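Local coordinates for dihydrofolate reductase (Enterococcus faecalis, PDB 4M7U), which probably catalyses the NADPH-dependent reduction of 7,8-dihydrofolate to tetrahydrofolate, the step that supplies folate cofactors for glycine, purine and DNA precursor synthesis, at residues Lys37-Lys40 / Glu41-His45; Leu92-Ala95 / Asp96-Gly100. All blocks are in the same frame, centred on the assembly; numbering follows the deposited sequence.

Contact 1 (Lys37-Lys40 / Glu41-His45)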
ATOM      1  N   LYS A  37       6.093  -2.456  11.602  1.00 20.61           N
ATOM      2  CA  LYS A  37       6.935  -3.647  11.564  1.00 25.01           C
ATOM      3  C   LYS A  37       6.306  -4.733  10.677  1.00 27.99           C
ATOM      4  O   LYS A  37       7.000  -5.364   9.877  1.00 23.67           O
ATOM      5  CB  LYS A  37       7.256  -4.146  12.983  1.00 19.72           C
ATOM      6  CG  LYS A  37       8.105  -5.401  13.003  1.00 29.88           C
ATOM      7  CD  LYS A  37       8.735  -5.683  14.368  1.00 36.94           C
ATOM      8  CE  LYS A  37       7.698  -5.853  15.477  1.00 58.03           C
ATOM      9  NZ  LYS A  37       7.488  -4.594  16.270  1.00 50.82           N
ATOM     10  N   PHE A  38       4.992  -4.922  10.783  1.00 17.31           N
ATOM     11  CA  PHE A  38       4.298  -5.844   9.880  1.00 25.82           C
ATOM     12  C   PHE A  38       4.485  -5.409   8.413  1.00 24.78           C
ATOM     13  O   PHE A  38       4.726  -6.224   7.522  1.00 19.00           O
ATOM     14  CB  PHE A  38       2.806  -5.896  10.222  1.00 24.27           C
ATOM     15  CG  PHE A  38       1.988  -6.728   9.266  1.00 18.68           C
ATOM     16  CD1 PHE A  38       1.924  -8.110   9.404  1.00 32.91           C
ATOM     17  CD2 PHE A  38       1.271  -6.132   8.244  1.00 23.73           C
ATOM     18  CE1 PHE A  38       1.172  -8.878   8.527  1.00 28.86           C
ATOM     19  CE2 PHE A  38       0.506  -6.901   7.362  1.00 25.25           C
ATOM     20  CZ  PHE A  38       0.456  -8.268   7.505  1.00 18.57           C
ATOM     21  N   PHE A  39       4.378  -4.106   8.186  1.00 21.25           N
ATOM     22  CA  PHE A  39       4.488  -3.525   6.857  1.00 12.66           C
ATOM     23  C   PHE A  39       5.881  -3.783   6.286  1.00 21.36           C
ATOM     24  O   PHE A  39       6.041  -4.137   5.105  1.00 18.00           O
ATOM     25  CB  PHE A  39       4.213  -2.023   6.951  1.00 15.87           C
ATOM     26  CG  PHE A  39       4.386  -1.280   5.652  1.00 26.38           C
ATOM     27  CD1 PHE A  39       3.329  -1.155   4.763  1.00 24.35           C
ATOM     28  CD2 PHE A  39       5.598  -0.691   5.331  1.00 20.01           C
ATOM     29  CE1 PHE A  39       3.477  -0.464   3.579  1.00 21.44           C
ATOM     30  CE2 PHE A  39       5.757  -0.005   4.136  1.00 20.45           C
ATOM     31  CZ  PHE A  39       4.695   0.111   3.264  1.00 24.75           C
ATOM     32  N   LYS A  40       6.900  -3.604   7.114  1.00 15.70           N
ATOM     33  CA  LYS A  40       8.252  -3.841   6.628  1.00 31.30           C
ATOM     34  C   LYS A  40       8.469  -5.308   6.273  1.00 22.07           C
ATOM     35  O   LYS A  40       9.160  -5.616   5.302  1.00 23.48           O
ATOM     36  CB  LYS A  40       9.302  -3.325   7.617  1.00 26.20           C
ATOM     37  CG  LYS A  40       9.385  -1.800   7.641  1.00 35.64           C
ATOM     38  CD  LYS A  40      10.538  -1.311   8.507  1.00 49.07           C
ATOM     39  CE  LYS A  40      10.335   0.132   8.958  1.00 41.01           C
ATOM     40  NZ  LYS A  40      11.405   0.547   9.912  1.00 51.14           N
ATOM     41  N   GLU A  41       7.856  -6.206   7.039  1.00 21.21           N
ATOM     42  CA  GLU A  41       7.962  -7.636   6.772  1.00 21.43           C
ATOM     43  C   GLU A  41       7.385  -7.984   5.401  1.00 22.55           C
ATOM     44  O   GLU A  41       7.933  -8.810   4.673  1.00 25.73           O
ATOM     45  CB  GLU A  41       7.228  -8.425   7.854  1.00 28.45           C
ATOM     46  CG  GLU A  41       7.009  -9.896   7.518  1.00 43.74           C
ATOM     47  CD  GLU A  41       8.087 -10.797   8.105  1.00 78.77           C
ATOM     48  OE1 GLU A  41       8.399 -10.645   9.311  1.00 77.77           O
ATOM     49  OE2 GLU A  41       8.617 -11.655   7.363  1.00 70.73           O
ATOM     50  N   LYS A  42       6.286  -7.327   5.045  1.00 22.26           N
ATOM     51  CA  LYS A  42       5.583  -7.607   3.795  1.00 20.65           C
ATOM     52  C   LYS A  42       6.244  -6.967   2.571  1.00 24.23           C
ATOM     53  O   LYS A  42       6.063  -7.434   1.445  1.00 28.01           O
ATOM     54  CB  LYS A  42       4.124  -7.143   3.894  1.00 20.03           C
ATOM     55  CG  LYS A  42       3.215  -8.030   4.744  1.00 21.53           C
ATOM     56  CD  LYS A  42       2.821  -9.301   3.974  1.00 21.29           C
ATOM     57  CE  LYS A  42       1.687 -10.055   4.685  1.00 32.23           C
ATOM     58  NZ  LYS A  42       2.087 -11.362   5.291  1.00 43.59           N
ATOM     59  N   THR A  43       7.006  -5.897   2.783  1.00 18.36           N
ATOM     60  CA  THR A  43       7.621  -5.195   1.659  1.00 24.17           C
ATOM     61  C   THR A  43       9.121  -5.482   1.479  1.00 24.76           C
ATOM     62  O   THR A  43       9.656  -5.284   0.385  1.00 18.73           O
ATOM     63  CB  THR A  43       7.380  -3.670   1.733  1.00 24.15           C
ATOM     64  OG1 THR A  43       7.921  -3.159   2.957  1.00 20.49           O
ATOM     65  CG2 THR A  43       5.874  -3.355   1.668  1.00 17.31           C
ATOM     66  N   ILE A  44       9.786  -5.930   2.546  1.00 19.33           N
ATOM     67  CA  ILE A  44      11.231  -6.197   2.517  1.00 25.64           C
ATOM     68  C   ILE A  44      11.593  -7.111   1.349  1.00 20.58           C
ATOM     69  O   ILE A  44      10.895  -8.091   1.082  1.00 24.22           O
ATOM     70  CB  ILE A  44      11.752  -6.796   3.864  1.00 21.81           C
ATOM     71  CG1 ILE A  44      13.276  -6.797   3.908  1.00 32.35           C
ATOM     72  CG2 ILE A  44      11.227  -8.195   4.100  1.00 22.39           C
ATOM     73  CD1 ILE A  44      13.853  -5.428   4.162  1.00 42.76           C
ATOM     74  N   HIS A  45      12.641  -6.742   0.616  1.00 20.77           N
ATOM     75  CA  HIS A  45      13.075  -7.483  -0.575  1.00 20.19           C
ATOM     76  C   HIS A  45      12.007  -7.604  -1.665  1.00 29.68           C
ATOM     77  O   HIS A  45      12.167  -8.387  -2.608  1.00 28.60           O
ATOM     78  CB  HIS A  45      13.624  -8.867  -0.194  1.00 28.59           C
ATOM     79  CG  HIS A  45      14.681  -8.816   0.866  1.00 29.88           C
ATOM     80  ND1 HIS A  45      14.660  -9.625   1.984  1.00 40.47           N
ATOM     81  CD2 HIS A  45      15.775  -8.027   0.991  1.00 32.26           C
ATOM     82  CE1 HIS A  45      15.700  -9.342   2.749  1.00 32.94           C
ATOM     83  NE2 HIS A  45      16.392  -8.377   2.171  1.00 45.27           N
TER
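Lys37 and Phe38 offer their carbonyl oxygens to Glu41 N and Lys42 N in regular i to i+4 bonds, and from Phe39 onward the last turn of helix 33-43 of the dihydrofolate reductase fold runs out. Glu41 N lies 3.1 Å from Lys37 O, while the Thr43 N bond to Phe39 O is already weak, with an N-H...O angle of 134°. Ile44, the first residue to leave helical angles, still donates from its N to Lys40 O at 2.8 Å. Phe38 and Phe39 each receive the side chain four residues on. Phe38, with CG anti to its N (chi1 175°), swings its ring along the helix toward the C-terminal end, where Lys42 CG covers one face, 4.2 Å from the ring centroid; the ring also meets Ile13 and Tyr164. Lysine suits this place because its methylenes pack on the ring, CE reaching Phe38 CZ at 3.6 Å, while the amine is carried beyond the ring's rim. Phe39 repeats the scheme against Ile13 and Leu48: Thr43 CG2 sits over its ring face, offset toward the rim. Threonine serves twice in this buried spot, since its methyl meets the ring and its hydroxyl finds partners on the backbone and beyond. Thr43 OG1 donates to Phe39 O at 3.0 Å, approaching 33° out of the carbonyl plane, and is also hydrogen-bonded to Arg66 NE.

Contact 2 (Leu92-Ala95 / Asp96-Gly100)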
ATOM      1  N   LEU A  92       2.098  -2.168 -14.330  1.00 17.46           N
ATOM      2  CA  LEU A  92       1.690  -3.554 -14.593  1.00 17.07           C
ATOM      3  C   LEU A  92       2.732  -4.344 -15.399  1.00 24.06           C
ATOM      4  O   LEU A  92       2.892  -5.558 -15.210  1.00 22.37           O
ATOM      5  CB  LEU A  92       0.316  -3.588 -15.267  1.00 17.39           C
ATOM      6  CG  LEU A  92      -0.814  -3.087 -14.364  1.00 20.26           C
ATOM      7  CD1 LEU A  92      -2.160  -3.114 -15.082  1.00 16.04           C
ATOM      8  CD2 LEU A  92      -0.867  -3.919 -13.092  1.00 17.70           C
ATOM      9  N   ALA A  93       3.458  -3.654 -16.275  1.00 15.95           N
ATOM     10  CA  ALA A  93       4.473  -4.316 -17.082  1.00 17.16           C
ATOM     11  C   ALA A  93       5.669  -4.720 -16.234  1.00 15.76           C
ATOM     12  O   ALA A  93       6.247  -5.796 -16.425  1.00 18.65           O
ATOM     13  CB  ALA A  93       4.907  -3.421 -18.237  1.00 23.89           C
ATOM     14  N   TYR A  94       6.056  -3.845 -15.310  1.00 16.29           N
ATOM     15  CA  TYR A  94       7.106  -4.163 -14.343  1.00 19.49           C
ATOM     16  C   TYR A  94       6.679  -5.349 -13.464  1.00 22.01           C
ATOM     17  O   TYR A  94       7.455  -6.289 -13.253  1.00 20.05           O
ATOM     18  CB  TYR A  94       7.399  -2.945 -13.460  1.00 15.40           C
ATOM     19  CG  TYR A  94       8.345  -3.228 -12.301  1.00 20.01           C
ATOM     20  CD1 TYR A  94       9.706  -2.972 -12.412  1.00 19.25           C
ATOM     21  CD2 TYR A  94       7.874  -3.733 -11.090  1.00 16.40           C
ATOM     22  CE1 TYR A  94      10.575  -3.217 -11.346  1.00 16.93           C
ATOM     23  CE2 TYR A  94       8.734  -3.991 -10.029  1.00 20.56           C
ATOM     24  CZ  TYR A  94      10.080  -3.724 -10.159  1.00 18.23           C
ATOM     25  OH  TYR A  94      10.932  -3.975  -9.101  1.00 15.71           O
ATOM     26  N   ALA A  95       5.451  -5.283 -12.943  1.00 20.48           N
ATOM     27  CA  ALA A  95       4.923  -6.313 -12.040  1.00 15.98           C
ATOM     28  C   ALA A  95       4.843  -7.688 -12.709  1.00 19.27           C
ATOM     29  O   ALA A  95       5.103  -8.714 -12.085  1.00 21.57           O
ATOM     30  CB  ALA A  95       3.557  -5.899 -11.517  1.00 12.28           C
ATOM     31  N   ASP A  96       4.478  -7.702 -13.982  1.00 25.11           N
ATOM     32  CA  ASP A  96       4.380  -8.947 -14.740  1.00 32.32           C
ATOM     33  C   ASP A  96       5.701  -9.722 -14.761  1.00 35.71           C
ATOM     34  O   ASP A  96       5.726 -10.944 -14.629  1.00 37.85           O
ATOM     35  CB  ASP A  96       3.922  -8.649 -16.170  1.00 24.69           C
ATOM     36  CG  ASP A  96       4.030  -9.854 -17.082  1.00 38.55           C
ATOM     37  OD1 ASP A  96       3.226 -10.799 -16.909  1.00 35.77           O
ATOM     38  OD2 ASP A  96       4.904  -9.849 -17.985  1.00 31.72           O
ATOM     39  N   LYS A  97       6.801  -8.999 -14.902  1.00 35.12           N
ATOM     40  CA  LYS A  97       8.097  -9.638 -15.054  1.00 30.78           C
ATOM     41  C   LYS A  97       8.985  -9.581 -13.810  1.00 38.80           C
ATOM     42  O   LYS A  97      10.111 -10.080 -13.829  1.00 38.98           O
ATOM     43  CB  LYS A  97       8.816  -9.059 -16.270  1.00 39.08           C
ATOM     44  CG  LYS A  97       7.964  -9.146 -17.518  1.00 43.32           C
ATOM     45  CD  LYS A  97       8.814  -9.203 -18.770  1.00 78.28           C
ATOM     46  CE  LYS A  97       7.998  -9.679 -19.966  1.00 62.55           C
ATOM     47  NZ  LYS A  97       8.843  -9.749 -21.189  1.00 50.23           N
ATOM     48  N   TYR A  98       8.478  -8.989 -12.731  1.00 32.86           N
ATOM     49  CA  TYR A  98       9.217  -8.946 -11.470  1.00 32.41           C
ATOM     50  C   TYR A  98       9.051 -10.281 -10.743  1.00 27.33           C
ATOM     51  O   TYR A  98       7.947 -10.845 -10.708  1.00 32.93           O
ATOM     52  CB  TYR A  98       8.748  -7.766 -10.599  1.00 29.83           C
ATOM     53  CG  TYR A  98       9.460  -7.640  -9.266  1.00 29.15           C
ATOM     54  CD1 TYR A  98      10.833  -7.389  -9.201  1.00 21.15           C
ATOM     55  CD2 TYR A  98       8.755  -7.757  -8.072  1.00 21.71           C
ATOM     56  CE1 TYR A  98      11.483  -7.268  -7.972  1.00 21.09           C
ATOM     57  CE2 TYR A  98       9.393  -7.633  -6.845  1.00 19.67           C
ATOM     58  CZ  TYR A  98      10.754  -7.385  -6.801  1.00 20.86           C
ATOM     59  OH  TYR A  98      11.380  -7.264  -5.580  1.00 26.78           O
ATOM     60  N   GLU A  99      10.153 -10.782 -10.184  1.00 31.16           N
ATOM     61  CA  GLU A  99      10.184 -12.112  -9.562  1.00 47.74           C
ATOM     62  C   GLU A  99       9.513 -12.186  -8.185  1.00 39.78           C
ATOM     63  O   GLU A  99       9.123 -13.270  -7.743  1.00 59.44           O
ATOM     64  CB  GLU A  99      11.625 -12.650  -9.464  1.00 35.68           C
ATOM     65  CG  GLU A  99      12.486 -12.479 -10.718  1.00 44.42           C
ATOM     66  CD  GLU A  99      12.075 -13.382 -11.879  1.00 73.51           C
ATOM     67  OE1 GLU A  99      10.862 -13.498 -12.165  1.00 66.89           O
ATOM     68  OE2 GLU A  99      12.978 -13.974 -12.518  1.00 75.91           O
ATOM     69  N   GLY A 100       9.390 -11.052  -7.505  1.00 21.28           N
ATOM     70  CA  GLY A 100       8.757 -11.019  -6.198  1.00 25.76           C
ATOM     71  C   GLY A 100       7.384 -10.369  -6.249  1.00 23.75           C
ATOM     72  O   GLY A 100       6.750 -10.328  -7.302  1.00 25.21           O
TER
HETATM   73  O   HOH W   1       5.001  -8.649  -9.171  1.00 16.07           O
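Tyr94 and Tyr98 form a local aromatic contact at the C-terminal end of helix 88-97, where the chain turns off toward strand 101-104. Both hold CG anti to the backbone N (chi1 172° and 180°), which lays the side chains alongside each other, pointing the same way. Their planes are nearly parallel, at 20°, but slid so far apart that the rings barely overlap, with centroids 5.2 Å from each other. Tyr94 CE2 meets Tyr98 CG at 3.8 Å, and Tyr94 OH hangs over one face of the Tyr98 ring near its rim, 3.4 Å from CD1. On the opposite face lies Gly100 N. This is the end of a helix in a beta-alpha-beta crossover, leading from edge strand 83-85 to strand 101-104 of the parallel part of the sheet. Tyrosine suits position 94 because its ring packs on Leu83 and Ile69 while its hydroxyl reaches a hydrogen bond with Thr47 OG1. Ala95, small and buried, lets the helix come close to Leu10. Asp96 N keeps the i to i+4 bond to Leu92 O at 2.9 Å, and Asp96 OD1 is hydrogen-bonded to N of Gln7, probably part of an N-terminal tag. As the turns slacken, Tyr98 N makes a weak bond to Ala95 O, and a water lies within hydrogen-bonding distance of Ala95 O and Gly100 O.

Contact 1 comes first along the chain, at the end of helix 33-43, and contact 2 closes helix 88-97; their centres are 18 Å apart. Both helices pack on the central mixed sheet, probably on opposite faces, and each leads into one of its parallel strands, 47-51 and 101-104, which are neighbours in the sheet. The chain near the two helix ends therefore meets, through a weak hydrogen bond from Tyr98 OH to His45 O. Strand 9-17 is touched from both contacts, through Ile13 and Leu10. Neither meets the bound NADP directly: Phe39 is about 12 Å and Leu92 about 10 Å from it, measured from their side chains, though Leu92 lies about 4 Å, side chain to side chain, from Val88, which binds NADP.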